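Local coordinates for WipB (Legionella pneumophila, PDB 5NNY), which acts as a translocated serine/threonine phosphatase effector that targets the host lysosomal nutrient-sensing machinery, this chain being its phosphatase domain, at residues Y186-S194 / I243-S252; I217-K225 / N275-A283. One frame throughout, in Å; residues are numbered along the deposited sequence.

Contact 1: residues Y186-S194 / I243-S252; sequences YKKHLKIIS and INKKFAEKAS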
# COMPACT_ATOMS: atom_id res chain seq x y z
N TYR A 186 -8.09 -4.96 0.11
CA TYR A 186 -6.98 -4.08 -0.25
C TYR A 186 -7.36 -3.10 -1.36
O TYR A 186 -7.17 -1.88 -1.21
CB TYR A 186 -5.77 -4.92 -0.67
CG TYR A 186 -4.55 -4.08 -0.98
CD1 TYR A 186 -3.69 -3.65 0.05
CD2 TYR A 186 -4.23 -3.73 -2.30
CE1 TYR A 186 -2.56 -2.89 -0.22
CE2 TYR A 186 -3.10 -2.95 -2.58
CZ TYR A 186 -2.27 -2.54 -1.54
OH TYR A 186 -1.13 -1.80 -1.81
N LYS A 187 -7.88 -3.61 -2.48
CA LYS A 187 -7.96 -2.76 -3.67
C LYS A 187 -9.01 -1.67 -3.53
O LYS A 187 -8.88 -0.60 -4.14
CB LYS A 187 -8.25 -3.60 -4.93
CG LYS A 187 -9.66 -4.19 -5.02
CD LYS A 187 -9.86 -4.89 -6.36
CE LYS A 187 -11.30 -5.37 -6.56
NZ LYS A 187 -11.35 -6.25 -7.76
N LYS A 188 -10.07 -1.90 -2.76
CA LYS A 188 -11.08 -0.86 -2.66
C LYS A 188 -10.70 0.23 -1.66
O LYS A 188 -11.43 1.22 -1.55
CB LYS A 188 -12.43 -1.49 -2.32
CG LYS A 188 -12.99 -2.31 -3.49
CD LYS A 188 -14.02 -3.37 -3.07
CE LYS A 188 -14.14 -4.50 -4.11
NZ LYS A 188 -14.83 -4.11 -5.38
N HIS A 189 -9.58 0.09 -0.96
CA HIS A 189 -9.09 1.14 -0.06
C HIS A 189 -7.90 1.88 -0.66
O HIS A 189 -7.33 2.76 0.00
CB HIS A 189 -8.71 0.55 1.31
CG HIS A 189 -9.90 0.16 2.13
ND1 HIS A 189 -10.53 -1.06 1.99
CD2 HIS A 189 -10.61 0.85 3.05
CE1 HIS A 189 -11.55 -1.12 2.82
NE2 HIS A 189 -11.62 0.02 3.48
N LEU A 190 -7.55 1.55 -1.89
CA LEU A 190 -6.45 2.18 -2.60
C LEU A 190 -6.89 3.53 -3.19
O LEU A 190 -8.00 3.67 -3.70
CB LEU A 190 -5.99 1.25 -3.73
CG LEU A 190 -4.55 0.97 -4.12
CD1 LEU A 190 -3.60 0.91 -2.93
CD2 LEU A 190 -4.49 -0.36 -4.92
N LYS A 191 -5.99 4.50 -3.10
CA LYS A 191 -6.18 5.81 -3.73
C LYS A 191 -4.84 6.20 -4.35
O LYS A 191 -3.79 5.91 -3.78
CB LYS A 191 -6.60 6.89 -2.71
CG LYS A 191 -7.83 6.53 -1.90
CD LYS A 191 -9.00 7.39 -2.29
CE LYS A 191 -10.13 7.30 -1.28
NZ LYS A 191 -9.93 8.27 -0.16
N ILE A 192 -4.89 6.84 -5.52
CA ILE A 192 -3.66 7.36 -6.10
C ILE A 192 -3.15 8.53 -5.28
O ILE A 192 -1.97 8.61 -4.91
CB ILE A 192 -3.86 7.79 -7.57
CG1 ILE A 192 -4.48 6.69 -8.41
CG2 ILE A 192 -2.54 8.22 -8.18
CD1 ILE A 192 -4.68 7.13 -9.85
N ILE A 193 -4.04 9.49 -5.02
CA ILE A 193 -3.73 10.64 -4.19
C ILE A 193 -4.95 10.85 -3.30
O ILE A 193 -6.04 10.33 -3.57
CB ILE A 193 -3.43 11.92 -5.00
CG1 ILE A 193 -4.56 12.22 -5.99
CG2 ILE A 193 -2.09 11.81 -5.73
CD1 ILE A 193 -4.39 13.51 -6.75
N SER A 194 -4.77 11.61 -2.22
CA SER A 194 -5.85 11.87 -1.27
C SER A 194 -5.71 13.28 -0.73
O SER A 194 -4.79 14.02 -1.12
CB SER A 194 -5.85 10.83 -0.15
OG SER A 194 -7.04 10.98 0.62
N ILE A 243 -10.73 11.71 -10.02
CA ILE A 243 -9.59 10.87 -10.36
C ILE A 243 -9.66 9.54 -9.62
O ILE A 243 -9.48 8.48 -10.22
CB ILE A 243 -8.27 11.61 -10.07
CG1 ILE A 243 -8.09 12.74 -11.08
CG2 ILE A 243 -7.08 10.65 -10.15
CD1 ILE A 243 -7.18 13.85 -10.60
N ASN A 244 -9.96 9.57 -8.32
CA ASN A 244 -9.98 8.33 -7.56
C ASN A 244 -11.17 7.46 -7.94
O ASN A 244 -11.08 6.23 -7.84
CB ASN A 244 -9.97 8.62 -6.05
CG ASN A 244 -8.59 9.01 -5.54
OD1 ASN A 244 -7.57 8.47 -5.98
ND2 ASN A 244 -8.55 9.97 -4.62
N LYS A 245 -12.28 8.07 -8.38
CA LYS A 245 -13.42 7.26 -8.81
C LYS A 245 -13.09 6.47 -10.06
O LYS A 245 -13.42 5.29 -10.16
CB LYS A 245 -14.64 8.13 -9.08
CG LYS A 245 -15.88 7.34 -9.52
CD LYS A 245 -17.05 8.26 -9.87
CE LYS A 245 -18.35 7.49 -10.06
NZ LYS A 245 -19.49 8.37 -10.48
N LYS A 246 -12.46 7.13 -11.04
CA LYS A 246 -11.99 6.42 -12.22
C LYS A 246 -10.97 5.35 -11.86
O LYS A 246 -10.97 4.26 -12.43
CB LYS A 246 -11.40 7.41 -13.23
CG LYS A 246 -12.44 8.35 -13.85
CD LYS A 246 -13.46 7.54 -14.64
CE LYS A 246 -14.38 8.41 -15.47
NZ LYS A 246 -15.07 9.41 -14.64
N PHE A 247 -10.09 5.65 -10.89
CA PHE A 247 -9.09 4.67 -10.49
C PHE A 247 -9.76 3.44 -9.88
O PHE A 247 -9.38 2.30 -10.18
CB PHE A 247 -8.09 5.29 -9.50
CG PHE A 247 -7.05 4.31 -9.01
CD1 PHE A 247 -5.96 3.98 -9.81
CD2 PHE A 247 -7.17 3.71 -7.78
CE1 PHE A 247 -5.00 3.07 -9.36
CE2 PHE A 247 -6.22 2.79 -7.34
CZ PHE A 247 -5.14 2.48 -8.13
N ALA A 248 -10.76 3.67 -9.03
CA ALA A 248 -11.50 2.57 -8.42
C ALA A 248 -12.20 1.70 -9.46
O ALA A 248 -12.34 0.49 -9.25
CB ALA A 248 -12.51 3.11 -7.42
N GLU A 249 -12.65 2.29 -10.57
CA GLU A 249 -13.20 1.48 -11.65
C GLU A 249 -12.14 0.56 -12.24
O GLU A 249 -12.42 -0.60 -12.55
CB GLU A 249 -13.82 2.36 -12.73
CG GLU A 249 -15.13 2.99 -12.27
CD GLU A 249 -15.60 4.11 -13.18
OE1 GLU A 249 -16.54 4.84 -12.78
OE2 GLU A 249 -15.03 4.27 -14.28
N LYS A 250 -10.91 1.07 -12.41
CA LYS A 250 -9.81 0.22 -12.84
C LYS A 250 -9.52 -0.86 -11.80
O LYS A 250 -9.23 -2.00 -12.16
CB LYS A 250 -8.54 1.03 -13.06
CG LYS A 250 -8.61 2.10 -14.14
CD LYS A 250 -8.80 1.53 -15.52
CE LYS A 250 -8.94 2.66 -16.53
NZ LYS A 250 -9.42 2.16 -17.84
N ALA A 251 -9.56 -0.51 -10.51
CA ALA A 251 -9.39 -1.53 -9.49
C ALA A 251 -10.45 -2.62 -9.63
O ALA A 251 -10.14 -3.82 -9.60
CB ALA A 251 -9.43 -0.91 -8.09
N SER A 252 -11.71 -2.21 -9.86
CA SER A 252 -12.81 -3.18 -9.93
C SER A 252 -12.66 -4.13 -11.12
O SER A 252 -13.01 -5.31 -11.02
CB SER A 252 -14.16 -2.46 -9.99
OG SER A 252 -14.41 -1.76 -8.79
O HOH W 1 -9.78 5.19 -5.35
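Where strand 190-198 of the central mixed sheet meets helix 233-253, Asn-244 reaches from the helix to the strand's backbone and bonds to it twice. Its ND2 donates to Ile-193 O over 2.7 Å, a nearly straight bond (164° at the hydrogen) with the acceptor close to the amide plane. Its OD1 accepts from Ile-192 N at 3.2 Å, less directly, the donor lying 24° out of the carbonyl plane. An asparagine suits this place because one short amide supplies both a donor and an acceptor, and having both in use fixes its rotation. A water may bridge Leu-190 O and Asn-244 O, with more acceptors in reach than protons. The strand is broken just here, and the helix covers it as helices flank the sheet in a phosphoesterase fold. One turn on, Phe-247 provides the apolar filling: with CG anti to the backbone N (chi1 178°), the ring extends towards the strand. In the conformer of Ile-192 described, CG1 lies over one face, 3.7 Å from the ring centroid, a CH-pi contact, while Leu-190 CB meets the ring edge in its plane, 3.9 Å from CE2. Lys-191 CD crosses the Asn-244 amide, 3.5 Å from ND2, on its way to a salt bridge with Glu-123. Small Ala-251 admits the Lys-187 chain, whose NZ bonds weakly to Ala-251 O (3.3 Å) and more firmly to His-183.

Contact 2: residues I217-K225 / N275-A283; sequences IRGLARKFK and NSTDEVVAA
Lys-223 NZ donates to Asp-278 O over 2.9 Å, the hydrogen bond that joins these two segments. It reaches the carbonyl from well off to one side, with a C=O...N angle of 119° and a tilt of 22° from the carbonyl plane. A lysine suits the site because its long aliphatic chain can lie against valine before the ammonium emerges at a carbonyl of the 3-10 turn 277-279; the bend at chi2 (90°) swings the outer chain that way. The carboxylate of Asp-278 is not in contact with this ammonium; its OD1 accepts from OG in one of the two conformers of Ser-276, while the Ser-276 N bond to Glu-279 OE2 braces the turn that leads into helix 280-286. Glu-279 holds the N-cap position of that helix. Val-280 is the apolar centre. Its CG1 lies 3.6 Å from Lys-223 CB, and its CG2 presses on the backbone of the other helix, 3.7 Å from Leu-220 N. Gly-219, lacking a side chain, permits this approach, and the Gly-219 and Val-280 CA atoms are only 6.0 Å apart. Leu-220 CD2 touches both Val-280 CG1 and Val-281 CG2, 4.0 Å from each. Nearer the solvent, in one of its two conformers, Thr-277 turns its methyl CG2 to Arg-222 CD, 3.6 Å away. A Schellman motif, with Lys-225 at positive phi, closes the C-terminal end of helix 214-224. That helix rests with Ile-217 and Leu-220 on Ile-243 of helix 233-253 and on strand 190-198, while Met-264 of helix 262-270 packs against Asp-278, Glu-279 and Ala-282.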
# COMPACT_ATOMS: atom_id res chain seq x y z
N ILE A 217 -1.48 16.18 -10.76
CA ILE A 217 -2.92 16.02 -10.62
C ILE A 217 -3.62 16.38 -11.92
O ILE A 217 -4.56 15.70 -12.35
CB ILE A 217 -3.43 16.87 -9.43
CG1 ILE A 217 -2.67 16.46 -8.17
CG2 ILE A 217 -4.94 16.74 -9.24
CD1 ILE A 217 -2.95 17.36 -6.97
N ARG A 218 -3.14 17.42 -12.60
CA ARG A 218 -3.69 17.76 -13.91
C ARG A 218 -3.44 16.64 -14.91
O ARG A 218 -4.32 16.31 -15.71
CB ARG A 218 -3.07 19.08 -14.40
CG ARG A 218 -3.62 19.57 -15.73
CD ARG A 218 -2.85 20.79 -16.25
NE ARG A 218 -3.04 21.95 -15.38
CZ ARG A 218 -4.01 22.84 -15.55
NH1 ARG A 218 -4.87 22.69 -16.55
NH2 ARG A 218 -4.13 23.86 -14.72
N GLY A 219 -2.25 16.04 -14.88
CA GLY A 219 -1.98 14.93 -15.77
C GLY A 219 -2.86 13.73 -15.47
O GLY A 219 -3.30 13.03 -16.39
N LEU A 220 -3.13 13.46 -14.19
CA LEU A 220 -3.98 12.35 -13.81
C LEU A 220 -5.41 12.57 -14.28
O LEU A 220 -6.05 11.66 -14.81
CB LEU A 220 -3.94 12.13 -12.29
CG LEU A 220 -2.61 11.62 -11.70
CD1 LEU A 220 -2.51 11.84 -10.21
CD2 LEU A 220 -2.46 10.11 -12.00
N ALA A 221 -5.94 13.78 -14.09
CA ALA A 221 -7.28 14.06 -14.59
C ALA A 221 -7.36 13.81 -16.09
O ALA A 221 -8.34 13.22 -16.57
CB ALA A 221 -7.67 15.50 -14.26
N ARG A 222 -6.34 14.22 -16.84
CA ARG A 222 -6.30 13.95 -18.28
C ARG A 222 -6.23 12.46 -18.57
O ARG A 222 -6.95 11.96 -19.44
CB ARG A 222 -5.10 14.67 -18.91
CG ARG A 222 -4.93 14.36 -20.39
CD ARG A 222 -3.81 15.16 -21.04
NE ARG A 222 -4.26 16.45 -21.53
CZ ARG A 222 -3.75 17.61 -21.16
NH1 ARG A 222 -4.23 18.74 -21.66
NH2 ARG A 222 -2.75 17.65 -20.28
N LYS A 223 -5.37 11.73 -17.85
CA LYS A 223 -5.23 10.29 -18.07
C LYS A 223 -6.55 9.55 -17.85
O LYS A 223 -6.90 8.65 -18.62
CB LYS A 223 -4.14 9.73 -17.15
CG LYS A 223 -4.02 8.21 -17.13
CD LYS A 223 -3.07 7.72 -18.17
CE LYS A 223 -2.60 6.30 -17.91
NZ LYS A 223 -1.70 5.86 -19.01
N PHE A 224 -7.30 9.93 -16.82
CA PHE A 224 -8.57 9.29 -16.48
C PHE A 224 -9.78 9.95 -17.13
O PHE A 224 -10.91 9.51 -16.89
CB PHE A 224 -8.73 9.24 -14.97
CG PHE A 224 -7.81 8.27 -14.32
CD1 PHE A 224 -8.03 6.90 -14.46
CD2 PHE A 224 -6.72 8.70 -13.59
CE1 PHE A 224 -7.18 5.98 -13.87
CE2 PHE A 224 -5.85 7.79 -13.00
CZ PHE A 224 -6.09 6.43 -13.14
N LYS A 225 -9.56 10.99 -17.94
CA LYS A 225 -10.61 11.61 -18.75
C LYS A 225 -11.69 12.25 -17.88
O LYS A 225 -12.89 12.03 -18.07
CB LYS A 225 -11.22 10.61 -19.75
CG LYS A 225 -10.21 10.02 -20.73
CD LYS A 225 -10.84 8.99 -21.68
CE LYS A 225 -11.72 9.66 -22.73
NZ LYS A 225 -12.28 8.66 -23.69
N ASN A 275 7.79 12.55 -18.61
CA ASN A 275 7.05 13.73 -19.05
C ASN A 275 5.87 13.43 -19.97
O ASN A 275 5.02 14.31 -20.16
CB ASN A 275 7.99 14.72 -19.75
CG ASN A 275 8.87 15.47 -18.77
OD1 ASN A 275 8.45 15.82 -17.68
ND2 ASN A 275 10.11 15.71 -19.16
N SER A 276 5.81 12.23 -20.55
CA SER A 276 4.74 11.89 -21.48
C SER A 276 3.43 11.66 -20.73
O SER A 276 3.43 11.12 -19.62
CB SER A 276 5.12 10.66 -22.29
OG SER A 276 4.27 10.50 -23.42
N THR A 277 2.32 12.05 -21.35
CA THR A 277 1.03 12.03 -20.66
C THR A 277 0.67 10.63 -20.17
O THR A 277 0.12 10.46 -19.07
CB THR A 277 -0.06 12.57 -21.59
OG1 THR A 277 0.27 13.92 -21.95
CG2 THR A 277 -1.40 12.55 -20.91
N ASP A 278 1.01 9.61 -20.96
CA ASP A 278 0.67 8.24 -20.61
C ASP A 278 1.46 7.72 -19.42
O ASP A 278 1.11 6.67 -18.85
CB ASP A 278 0.87 7.31 -21.82
CG ASP A 278 2.31 7.28 -22.33
OD1 ASP A 278 2.96 8.35 -22.36
OD2 ASP A 278 2.79 6.19 -22.71
N GLU A 279 2.51 8.43 -19.02
CA GLU A 279 3.39 8.01 -17.93
C GLU A 279 3.00 8.63 -16.59
O GLU A 279 3.75 8.47 -15.62
CB GLU A 279 4.84 8.39 -18.27
CG GLU A 279 5.32 7.87 -19.62
CD GLU A 279 6.75 8.30 -19.96
OE1 GLU A 279 7.57 7.41 -20.29
OE2 GLU A 279 7.06 9.51 -19.90
N VAL A 280 1.87 9.32 -16.52
CA VAL A 280 1.61 10.18 -15.36
C VAL A 280 1.38 9.35 -14.09
O VAL A 280 1.73 9.77 -12.99
CB VAL A 280 0.43 11.14 -15.64
CG1 VAL A 280 -0.90 10.39 -15.72
CG2 VAL A 280 0.38 12.23 -14.57
N VAL A 281 0.84 8.14 -14.23
CA VAL A 281 0.71 7.29 -13.04
C VAL A 281 2.09 6.86 -12.56
O VAL A 281 2.41 6.94 -11.37
CB VAL A 281 -0.21 6.07 -13.32
CG1 VAL A 281 -0.21 5.12 -12.13
CG2 VAL A 281 -1.64 6.52 -13.59
N ALA A 282 2.96 6.43 -13.49
CA ALA A 282 4.34 6.13 -13.09
C ALA A 282 5.01 7.35 -12.48
O ALA A 282 5.67 7.26 -11.43
CB ALA A 282 5.13 5.61 -14.30
N ALA A 283 4.84 8.52 -13.10
CA ALA A 283 5.44 9.74 -12.58
C ALA A 283 4.94 10.05 -11.17
O ALA A 283 5.71 10.47 -10.30
CB ALA A 283 5.14 10.90 -13.53

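How the contacts relate
The two contacts form successive layers reaching outwards from the sheet, their centres about 15 Å apart and on the same side of the chain's centre. Helix 214-224 joins them: it touches both segments of contact 1 and carries segment 217-225 of contact 2. Phe-224 CE2 lies 3.4 Å from Ile-192 CD1, in the conformer of Ile-192 described, and Ile-243 CD1 packs 3.7 Å from Ile-217 O. The helices 214-224 and 233-253 are consecutive in the chain, whereas the segments of the two contacts alternate along it. The centre of contact 1 lies about 12 Å from the chain's centre and that of contact 2 about 20 Å, consistent with the latter's greater exposure.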